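Local coordinates for protein hydrogenase-specific maturation endopeptidase (Thermococcus kodakarensis, PDB 5IJA) that probably acts as an endopeptidase in the maturation of [NiFe] hydrogenase, activating the enzyme by proteolytic processing, at residues I53-K65 / L81-A93. Sequence-based numbering, arbitrary orientation.
Sequences IVIIDAILSDKLK and LKAEIRSAHFMGA
Glu84 meets Lys63 in a salt bridge beside a single antiparallel bridge, where the loop leading into helix 88-103 runs back along the chain that continues from strand 52-59, a central strand of the mixed sheet in this alpha/beta maturation-protease fold. Lys63 NZ lies 3.1 Å from Glu84 OE2 and comes from above the carboxylate plane, while the lysine CD packs alongside the same oxygen. With an alanine in place of Glu84, the Lys63 ammonium would probably lose its mate and the tie between the two loops would weaken. Next, Ile85 lays its CG2 against CD1 of Ile59, a snug 3.5 Å; Phe72 and Val70 of strand 69-73 extend this apolar patch. Arg86 forms the bridge with Leu60: Leu60 N to Arg86 O is 2.8 Å and nearly straight at 165°, and Arg86 N returns a more bent bond to Leu60 O. Arg86 CG also lies beside Leu60 O, 3.3 Å away, and its NH2 stays 4.1 Å from Asp62 OD2, opposite charges beyond salt-bridge range. Ser87 occupies the N-cap position, right before the helix. His89 CD2 lies 3.0 Å from Asp57 OD1, a buried oxygen with no hydrogen-bond partner in the model; ring and carboxylate planes are 65° apart, the ring edge is turned to Ala58 O, and NE2 is hydrogen-bonded to Asp16. Phe90 closes the contact against Ile55: with CG anti to the backbone N (chi1 -172°), the ring reaches the isoleucine's CD1 methyl, and the side chains meet at about a right angle with Phe90 CE1 3.3 Å from Ile55 CD1.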
loop_
_atom_site.group_PDB
_atom_site.type_symbol
_atom_site.label_atom_id
_atom_site.label_comp_id
_atom_site.label_asym_id
_atom_site.label_seq_id
_atom_site.Cartn_x
_atom_site.Cartn_y
_atom_site.Cartn_z
ATOM N N ILE A 53 3.752 7.403 6.824
ATOM C CA ILE A 53 2.832 6.958 5.763
ATOM C C ILE A 53 3.014 5.465 5.522
ATOM O O ILE A 53 4.127 5.009 5.264
ATOM C CB ILE A 53 3.097 7.687 4.441
ATOM C CG1 ILE A 53 3.039 9.210 4.613
ATOM C CG2 ILE A 53 2.124 7.236 3.363
ATOM C CD1 ILE A 53 1.716 9.727 5.054
ATOM N N VAL A 54 1.930 4.701 5.563
ATOM C CA VAL A 54 2.024 3.271 5.346
ATOM C C VAL A 54 1.271 2.910 4.072
ATOM O O VAL A 54 0.048 3.000 4.036
ATOM C CB VAL A 54 1.432 2.507 6.512
ATOM C CG1 VAL A 54 1.410 1.033 6.198
ATOM C CG2 VAL A 54 2.228 2.810 7.785
ATOM N N ILE A 55 2.003 2.515 3.037
ATOM C CA ILE A 55 1.407 2.175 1.740
ATOM C C ILE A 55 1.144 0.682 1.687
ATOM O O ILE A 55 2.017 -0.105 2.022
ATOM C CB ILE A 55 2.335 2.613 0.600
ATOM C CG1 ILE A 55 2.455 4.127 0.610
ATOM C CG2 ILE A 55 1.827 2.145 -0.762
ATOM C CD1 ILE A 55 3.645 4.611 -0.162
ATOM N N ILE A 56 -0.051 0.286 1.303
ATOM C CA ILE A 56 -0.388 -1.112 1.189
ATOM C C ILE A 56 -0.840 -1.398 -0.227
ATOM O O ILE A 56 -1.700 -0.755 -0.728
ATOM C CB ILE A 56 -1.481 -1.554 2.174
ATOM C CG1 ILE A 56 -1.192 -1.092 3.585
ATOM C CG2 ILE A 56 -1.600 -3.054 2.184
ATOM C CD1 ILE A 56 -2.131 -1.638 4.615
ATOM N N ASP A 57 -0.217 -2.380 -0.845
ATOM C CA ASP A 57 -0.419 -2.675 -2.238
ATOM C C ASP A 57 -0.348 -4.151 -2.583
ATOM O O ASP A 57 0.340 -4.894 -1.955
ATOM C CB ASP A 57 0.627 -1.923 -3.040
ATOM C CG ASP A 57 0.296 -1.830 -4.512
ATOM O OD1 ASP A 57 -0.799 -2.191 -4.913
ATOM O OD2 ASP A 57 1.155 -1.396 -5.262
ATOM N N ALA A 58 -1.062 -4.532 -3.631
ATOM C CA ALA A 58 -0.890 -5.834 -4.274
ATOM C C ALA A 58 0.364 -5.815 -5.136
ATOM O O ALA A 58 0.621 -4.833 -5.828
ATOM C CB ALA A 58 -2.102 -6.176 -5.112
ATOM N N ILE A 59 1.155 -6.886 -5.091
ATOM C CA ILE A 59 2.393 -6.943 -5.861
ATOM C C ILE A 59 2.567 -8.282 -6.574
ATOM O O ILE A 59 1.919 -9.260 -6.228
ATOM C CB ILE A 59 3.637 -6.714 -4.987
ATOM C CG1 ILE A 59 3.831 -7.884 -4.014
ATOM C CG2 ILE A 59 3.561 -5.356 -4.283
ATOM C CD1 ILE A 59 5.159 -7.891 -3.302
ATOM N N LEU A 60 3.441 -8.303 -7.576
ATOM C CA LEU A 60 3.839 -9.545 -8.227
ATOM C C LEU A 60 5.291 -9.829 -7.910
ATOM O O LEU A 60 6.152 -8.961 -8.037
ATOM C CB LEU A 60 3.634 -9.485 -9.748
ATOM C CG LEU A 60 2.198 -9.338 -10.264
ATOM C CD1 LEU A 60 2.139 -9.402 -11.787
ATOM C CD2 LEU A 60 1.286 -10.388 -9.649
ATOM N N SER A 61 5.553 -11.056 -7.486
ATOM C CA SER A 61 6.907 -11.498 -7.231
ATOM C C SER A 61 7.049 -12.950 -7.661
ATOM O O SER A 61 6.054 -13.672 -7.800
ATOM C CB SER A 61 7.258 -11.334 -5.758
ATOM O OG SER A 61 8.551 -11.832 -5.482
ATOM N N ASP A 62 8.285 -13.370 -7.889
ATOM C CA ASP A 62 8.537 -14.752 -8.266
ATOM C C ASP A 62 9.524 -15.407 -7.311
ATOM O O ASP A 62 9.664 -16.628 -7.292
ATOM C CB ASP A 62 9.027 -14.821 -9.706
ATOM C CG ASP A 62 8.028 -14.229 -10.675
ATOM O OD1 ASP A 62 6.811 -14.314 -10.395
ATOM O OD2 ASP A 62 8.451 -13.673 -11.714
ATOM N N LYS A 63 10.207 -14.589 -6.520
ATOM C CA LYS A 63 11.018 -15.105 -5.428
ATOM C C LYS A 63 10.090 -15.644 -4.343
ATOM O O LYS A 63 10.452 -16.549 -3.590
ATOM C CB LYS A 63 11.942 -14.015 -4.865
ATOM C CG LYS A 63 12.555 -14.335 -3.492
ATOM C CD LYS A 63 13.706 -13.396 -3.137
ATOM C CE LYS A 63 14.160 -13.585 -1.694
ATOM N NZ LYS A 63 14.573 -12.302 -1.049
ATOM N N LEU A 64 8.880 -15.092 -4.288
ATOM C CA LEU A 64 7.946 -15.407 -3.222
ATOM C C LEU A 64 6.670 -16.032 -3.762
ATOM O O LEU A 64 6.347 -15.887 -4.942
ATOM C CB LEU A 64 7.616 -14.147 -2.422
ATOM C CG LEU A 64 8.788 -13.396 -1.787
ATOM C CD1 LEU A 64 8.280 -12.133 -1.144
ATOM C CD2 LEU A 64 9.507 -14.247 -0.757
ATOM N N LYS A 65 5.946 -16.722 -2.883
ATOM C CA LYS A 65 4.707 -17.396 -3.257
ATOM C C LYS A 65 3.504 -16.524 -2.911
ATOM O O LYS A 65 3.599 -15.661 -2.051
ATOM C CB LYS A 65 4.605 -18.754 -2.552
ATOM N N LEU A 81 11.862 -2.261 -5.192
ATOM C CA LEU A 81 10.938 -2.205 -6.279
ATOM C C LEU A 81 11.683 -2.304 -7.581
ATOM O O LEU A 81 11.074 -2.437 -8.622
ATOM C CB LEU A 81 10.153 -0.917 -6.258
ATOM C CG LEU A 81 9.204 -0.672 -5.106
ATOM C CD1 LEU A 81 8.899 0.802 -5.011
ATOM C CD2 LEU A 81 7.940 -1.479 -5.254
ATOM N N LYS A 82 12.989 -2.113 -7.533
ATOM C CA LYS A 82 13.756 -2.196 -8.741
ATOM C C LYS A 82 13.730 -3.583 -9.329
ATOM O O LYS A 82 13.431 -3.763 -10.493
ATOM C CB LYS A 82 15.175 -1.771 -8.484
ATOM C CG LYS A 82 15.294 -0.282 -8.539
ATOM C CD LYS A 82 16.714 0.166 -8.380
ATOM C CE LYS A 82 16.771 1.663 -8.485
ATOM N NZ LYS A 82 15.922 2.249 -7.431
ATOM N N ALA A 83 13.968 -4.568 -8.495
ATOM C CA ALA A 83 14.077 -5.916 -8.995
ATOM C C ALA A 83 13.058 -6.834 -8.357
ATOM O O ALA A 83 12.231 -7.456 -9.019
ATOM C CB ALA A 83 15.475 -6.432 -8.720
ATOM N N GLU A 84 13.130 -6.917 -7.052
ATOM C CA GLU A 84 12.394 -7.927 -6.361
ATOM C C GLU A 84 10.899 -7.844 -6.453
ATOM O O GLU A 84 10.249 -8.845 -6.539
ATOM C CB GLU A 84 12.825 -7.951 -4.925
ATOM C CG GLU A 84 13.148 -9.331 -4.454
ATOM C CD GLU A 84 13.479 -9.331 -3.007
ATOM O OE1 GLU A 84 14.419 -8.612 -2.626
ATOM O OE2 GLU A 84 12.783 -10.037 -2.271
ATOM N N ILE A 85 10.347 -6.656 -6.407
ATOM C CA ILE A 85 8.924 -6.501 -6.178
ATOM C C ILE A 85 8.276 -5.774 -7.310
ATOM O O ILE A 85 8.851 -4.846 -7.802
ATOM C CB ILE A 85 8.668 -5.642 -4.927
ATOM C CG1 ILE A 85 9.292 -6.237 -3.667
ATOM C CG2 ILE A 85 7.202 -5.446 -4.687
ATOM C CD1 ILE A 85 9.525 -7.728 -3.675
ATOM N N ARG A 86 7.075 -6.151 -7.698
ATOM C CA ARG A 86 6.410 -5.397 -8.746
ATOM C C ARG A 86 5.018 -4.962 -8.388
ATOM O O ARG A 86 4.110 -5.743 -8.386
ATOM C CB ARG A 86 6.395 -6.175 -10.062
ATOM C CG ARG A 86 7.645 -7.011 -10.227
ATOM C CD ARG A 86 7.621 -7.856 -11.485
ATOM N NE ARG A 86 8.525 -8.981 -11.366
ATOM C CZ ARG A 86 9.733 -9.055 -11.914
ATOM N NH1 ARG A 86 10.211 -8.074 -12.659
ATOM N NH2 ARG A 86 10.469 -10.128 -11.715
ATOM N N SER A 87 4.851 -3.669 -8.160
ATOM C CA SER A 87 3.524 -3.132 -8.026
ATOM C C SER A 87 3.382 -2.075 -9.036
ATOM O O SER A 87 3.920 -1.000 -8.917
ATOM C CB SER A 87 3.279 -2.564 -6.664
ATOM O OG SER A 87 4.152 -1.549 -6.407
ATOM N N ALA A 88 2.537 -2.366 -9.995
ATOM C CA ALA A 88 2.234 -1.439 -11.046
ATOM C C ALA A 88 1.662 -0.225 -10.357
ATOM O O ALA A 88 1.866 0.882 -10.801
ATOM C CB ALA A 88 1.220 -2.038 -11.998
ATOM N N HIS A 89 0.896 -0.471 -9.305
ATOM C CA HIS A 89 0.186 0.578 -8.656
ATOM C C HIS A 89 1.045 1.611 -7.975
ATOM O O HIS A 89 0.906 2.757 -8.256
ATOM C CB HIS A 89 -0.704 -0.025 -7.614
ATOM C CG HIS A 89 -1.553 -1.138 -8.101
ATOM N ND1 HIS A 89 -2.644 -0.937 -8.903
ATOM C CD2 HIS A 89 -1.510 -2.460 -7.852
ATOM C CE1 HIS A 89 -3.221 -2.092 -9.152
ATOM N NE2 HIS A 89 -2.549 -3.031 -8.527
ATOM N N PHE A 90 1.990 1.208 -7.159
ATOM C CA PHE A 90 2.815 2.194 -6.512
ATOM C C PHE A 90 3.622 2.869 -7.587
ATOM O O PHE A 90 3.790 4.047 -7.570
ATOM C CB PHE A 90 3.682 1.633 -5.406
ATOM C CG PHE A 90 4.386 2.680 -4.615
ATOM C CD1 PHE A 90 3.702 3.744 -4.106
ATOM C CD2 PHE A 90 5.722 2.623 -4.425
ATOM C CE1 PHE A 90 4.338 4.714 -3.399
ATOM C CE2 PHE A 90 6.377 3.589 -3.723
ATOM C CZ PHE A 90 5.680 4.629 -3.200
ATOM N N MET A 91 4.098 2.094 -8.544
ATOM C CA MET A 91 4.860 2.654 -9.660
ATOM C C MET A 91 4.096 3.783 -10.353
ATOM O O MET A 91 4.687 4.773 -10.778
ATOM C CB MET A 91 5.211 1.566 -10.681
ATOM C CG MET A 91 6.186 0.523 -10.177
ATOM S SD MET A 91 7.718 1.200 -9.545
ATOM C CE MET A 91 8.300 2.102 -10.974
ATOM N N GLY A 92 2.781 3.635 -10.439
ATOM C CA GLY A 92 1.936 4.640 -11.056
ATOM C C GLY A 92 1.742 5.864 -10.183
ATOM O O GLY A 92 1.254 6.894 -10.652
ATOM N N ALA A 93 2.148 5.748 -8.920
ATOM C CA ALA A 93 1.931 6.791 -7.917
ATOM C C ALA A 93 3.180 7.599 -7.618
ATOM O O ALA A 93 3.097 8.698 -7.058
ATOM C CB ALA A 93 1.411 6.167 -6.634
#